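Local coordinates for protein bacteriocin (Pseudomonas syringae pv. tomato, PDB 4FZL) that acts as a calcium-binding bacteriocin of the colicin M family that degrades lipid II, the peptidoglycan precursor, probably as a phosphatase, at residues D124-P129 against V234-N239. Residues are numbered along the deposited sequence; the frame is centred on the assembly and turned at random. Where two conformers were deposited one is given.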
ATOM      1  N   ASP A 124     -18.248  -3.266  -5.466  1.00 30.09           N
ATOM      2  CA  ASP A 124     -19.533  -3.647  -6.025  1.00 32.55           C
ATOM      3  C   ASP A 124     -20.559  -3.365  -4.924  1.00 29.54           C
ATOM      4  O   ASP A 124     -20.773  -4.189  -4.049  1.00 35.34           O
ATOM      5  CB  ASP A 124     -19.496  -5.141  -6.398  1.00 39.10           C
ATOM      6  CG  ASP A 124     -20.858  -5.685  -6.840  1.00 47.70           C
ATOM      7  OD1 ASP A 124     -21.034  -6.947  -6.860  1.00 78.28           O
ATOM      8  OD2 ASP A 124     -21.739  -4.863  -7.209  1.00 56.86           O
ATOM      9  N   ILE A 125     -21.137  -2.162  -4.898  1.00 31.79           N
ATOM     10  CA  ILE A 125     -22.049  -1.788  -3.822  1.00 38.71           C
ATOM     11  C   ILE A 125     -23.265  -2.709  -3.693  1.00 33.81           C
ATOM     12  O   ILE A 125     -23.767  -2.915  -2.604  1.00 36.46           O
ATOM     13  CB  ILE A 125     -22.550  -0.347  -4.006  1.00 35.81           C
ATOM     14  CG1 ILE A 125     -21.377   0.631  -3.803  1.00 41.40           C
ATOM     15  CG2 ILE A 125     -23.719  -0.077  -3.069  1.00 44.79           C
ATOM     16  CD1 ILE A 125     -21.364   1.812  -4.775  1.00 54.28           C
ATOM     17  N   ARG A 126     -23.745  -3.246  -4.819  1.00 31.77           N
ATOM     18  CA  ARG A 126     -24.905  -4.095  -4.819  1.00 36.58           C
ATOM     19  C   ARG A 126     -24.583  -5.343  -4.020  1.00 32.79           C
ATOM     20  O   ARG A 126     -25.488  -5.926  -3.416  1.00 43.25           O
ATOM     21  CB  ARG A 126     -25.318  -4.488  -6.242  1.00 43.41           C
ATOM     22  CG  ARG A 126     -25.713  -3.355  -7.204  1.00 41.62           C
ATOM     23  CD  ARG A 126     -26.216  -3.877  -8.551  1.00 55.53           C
ATOM     24  NE  ARG A 126     -27.368  -4.775  -8.358  1.00 79.07           N
ATOM     25  CZ  ARG A 126     -28.564  -4.403  -7.882  1.00 67.61           C
ATOM     26  NH1 ARG A 126     -28.831  -3.132  -7.560  1.00 91.41           N
ATOM     27  NH2 ARG A 126     -29.517  -5.314  -7.737  1.00 78.55           N
ATOM     28  N   GLY A 127     -23.288  -5.667  -3.883  1.00 39.13           N
ATOM     29  CA  GLY A 127     -22.847  -6.791  -3.045  1.00 45.87           C
ATOM     30  C   GLY A 127     -22.654  -6.500  -1.564  1.00 38.05           C
ATOM     31  O   GLY A 127     -22.156  -7.342  -0.860  1.00 46.71           O
ATOM     32  N   ILE A 128     -23.102  -5.318  -1.087  1.00 37.15           N
ATOM     33  CA  ILE A 128     -22.886  -4.853   0.315  1.00 33.30           C
ATOM     34  C   ILE A 128     -24.238  -4.594   1.016  1.00 40.10           C
ATOM     35  O   ILE A 128     -24.811  -3.503   0.905  1.00 34.98           O
ATOM     36  CB  ILE A 128     -21.978  -3.568   0.382  1.00 36.26           C
ATOM     37  CG1 ILE A 128     -20.616  -3.906  -0.234  1.00 40.94           C
ATOM     38  CG2 ILE A 128     -21.819  -3.055   1.820  1.00 41.13           C
ATOM     39  CD1 ILE A 128     -19.637  -2.774  -0.231  1.00 48.36           C
ATOM     40  N   PRO A 129     -24.763  -5.585   1.759  1.00 38.08           N
ATOM     41  CA  PRO A 129     -26.120  -5.447   2.293  1.00 46.64           C
ATOM     42  C   PRO A 129     -26.386  -4.251   3.188  1.00 40.72           C
ATOM     43  O   PRO A 129     -27.422  -3.599   3.029  1.00 44.16           O
ATOM     44  CB  PRO A 129     -26.307  -6.748   3.099  1.00 54.57           C
ATOM     45  CG  PRO A 129     -25.454  -7.717   2.395  1.00 53.36           C
ATOM     46  CD  PRO A 129     -24.234  -6.939   2.018  1.00 48.32           C
ATOM     47  N   VAL A 234     -18.561   6.994  -8.659  1.00 31.98           N
ATOM     48  CA  VAL A 234     -19.299   5.772  -8.967  1.00 34.47           C
ATOM     49  C   VAL A 234     -20.775   5.994  -9.245  1.00 38.77           C
ATOM     50  O   VAL A 234     -21.382   6.927  -8.692  1.00 38.01           O
ATOM     51  CB  VAL A 234     -19.241   4.736  -7.816  1.00 30.13           C
ATOM     52  CG1 VAL A 234     -17.773   4.262  -7.634  1.00 43.13           C
ATOM     53  CG2 VAL A 234     -19.819   5.218  -6.524  1.00 34.06           C
ATOM     54  N   THR A 235     -21.358   5.056  -9.994  1.00 38.26           N
ATOM     55  CA  THR A 235     -22.777   5.028 -10.302  0.50 40.13           C
ATOM     56  C   THR A 235     -23.327   3.609 -10.091  1.00 44.03           C
ATOM     57  O   THR A 235     -22.671   2.627 -10.482  1.00 45.30           O
ATOM     58  CB  THR A 235     -22.963   5.481 -11.745  0.50 36.94           C
ATOM     59  OG1 THR A 235     -22.209   4.616 -12.595  0.50 40.38           O
ATOM     60  CG2 THR A 235     -22.424   6.888 -11.898  0.50 32.12           C
ATOM     61  N   VAL A 236     -24.506   3.506  -9.506  1.00 38.95           N
ATOM     62  CA  VAL A 236     -25.116   2.232  -9.212  1.00 47.72           C
ATOM     63  C   VAL A 236     -26.601   2.407  -9.433  1.00 41.56           C
ATOM     64  O   VAL A 236     -27.184   3.442  -9.056  1.00 39.72           O
ATOM     65  CB  VAL A 236     -24.871   1.775  -7.745  1.00 46.88           C
ATOM     66  CG1 VAL A 236     -25.335   0.345  -7.577  1.00 46.77           C
ATOM     67  CG2 VAL A 236     -23.392   1.864  -7.367  1.00 59.40           C
ATOM     68  N   SER A 237     -27.214   1.413 -10.053  1.00 49.17           N
ATOM     69  CA  SER A 237     -28.660   1.423 -10.202  1.00 47.39           C
ATOM     70  C   SER A 237     -29.312   0.136  -9.685  1.00 63.77           C
ATOM     71  O   SER A 237     -28.637  -0.869  -9.449  1.00 51.54           O
ATOM     72  CB  SER A 237     -28.991   1.636 -11.663  1.00 57.79           C
ATOM     73  OG  SER A 237     -28.424   2.863 -12.090  1.00 70.97           O
ATOM     74  N   GLY A 238     -30.621   0.185  -9.449  1.00 49.99           N
ATOM     75  CA  GLY A 238     -31.363  -1.044  -9.135  1.00 57.53           C
ATOM     76  C   GLY A 238     -32.859  -0.876  -9.098  1.00 61.02           C
ATOM     77  O   GLY A 238     -33.365   0.122  -9.625  1.00 52.95           O
ATOM     78  N   ASN A 239     -33.542  -1.856  -8.472  1.00 68.42           N
ATOM     79  CA  ASN A 239     -35.010  -1.859  -8.270  1.00 67.53           C
ATOM     80  C   ASN A 239     -35.562  -2.345  -6.912  1.00 64.54           C
ATOM     81  O   ASN A 239     -36.508  -1.757  -6.409  1.00109.11           O
ATOM     82  CB  ASN A 239     -35.705  -2.623  -9.390  1.00 52.24           C
ATOM     83  CG  ASN A 239     -36.347  -1.686 -10.382  1.00 44.87           C
ATOM     84  OD1 ASN A 239     -35.665  -1.158 -11.278  1.00 61.74           O
ATOM     85  ND2 ASN A 239     -37.651  -1.368 -10.151  1.00 61.14           N
TER
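Arg-126 NH1 comes within 3.0 Å of Ser-237 O, with the carbonyl oxygen set obliquely to the guanidinium plane. Arg-126 NH1 also lies 3.6 Å from Gly-238 CA, where the lack of a side chain lets the guanidinium settle close to the backbone. A bend at CG–CD (chi3 58°) turns the end of the arginine along the strand toward Gly-238, while nearer its root Arg-126 CG packs 3.7 Å from Val-236 CG1. Trp-184 and Met-132 add further packing around the arginine.

Next to it, Ile-125 sends its CD1 against the two valines. Ile-125 CD1 is tight against Val-236 CG2, at 3.3 Å, and looser against Val-234 CG2, at 4.1 Å. The outer torsion of Ile-125 (chi2 140°) sits well off a staggered value, consistent with some strain where the methyl is pressed in. Leu-172, Val-131 and Ile-135 enclose the isoleucine further, and it is buried.

The contact lays a short 3-10 turn over one face of the mixed sheet in this colicin M-type protein, where strand 232-238 pairs antiparallel with strand 184-197. The turn leads into helix 129-135, with Ile-128 at the N-cap. Gly-127 N bonds to Asp-124 O and Ile-128 N to Ile-125 O, each at 2.9 Å, closing the turn that carries Ile-125 and Arg-126. Ser-237 points its CB away from the turn, and its OG hydrogen-bonds Thr-185 OG1 on the neighbouring strand; its side chain is about 9 Å from that of Asp-177, a magnesium ligand in another crystal structure of this protein.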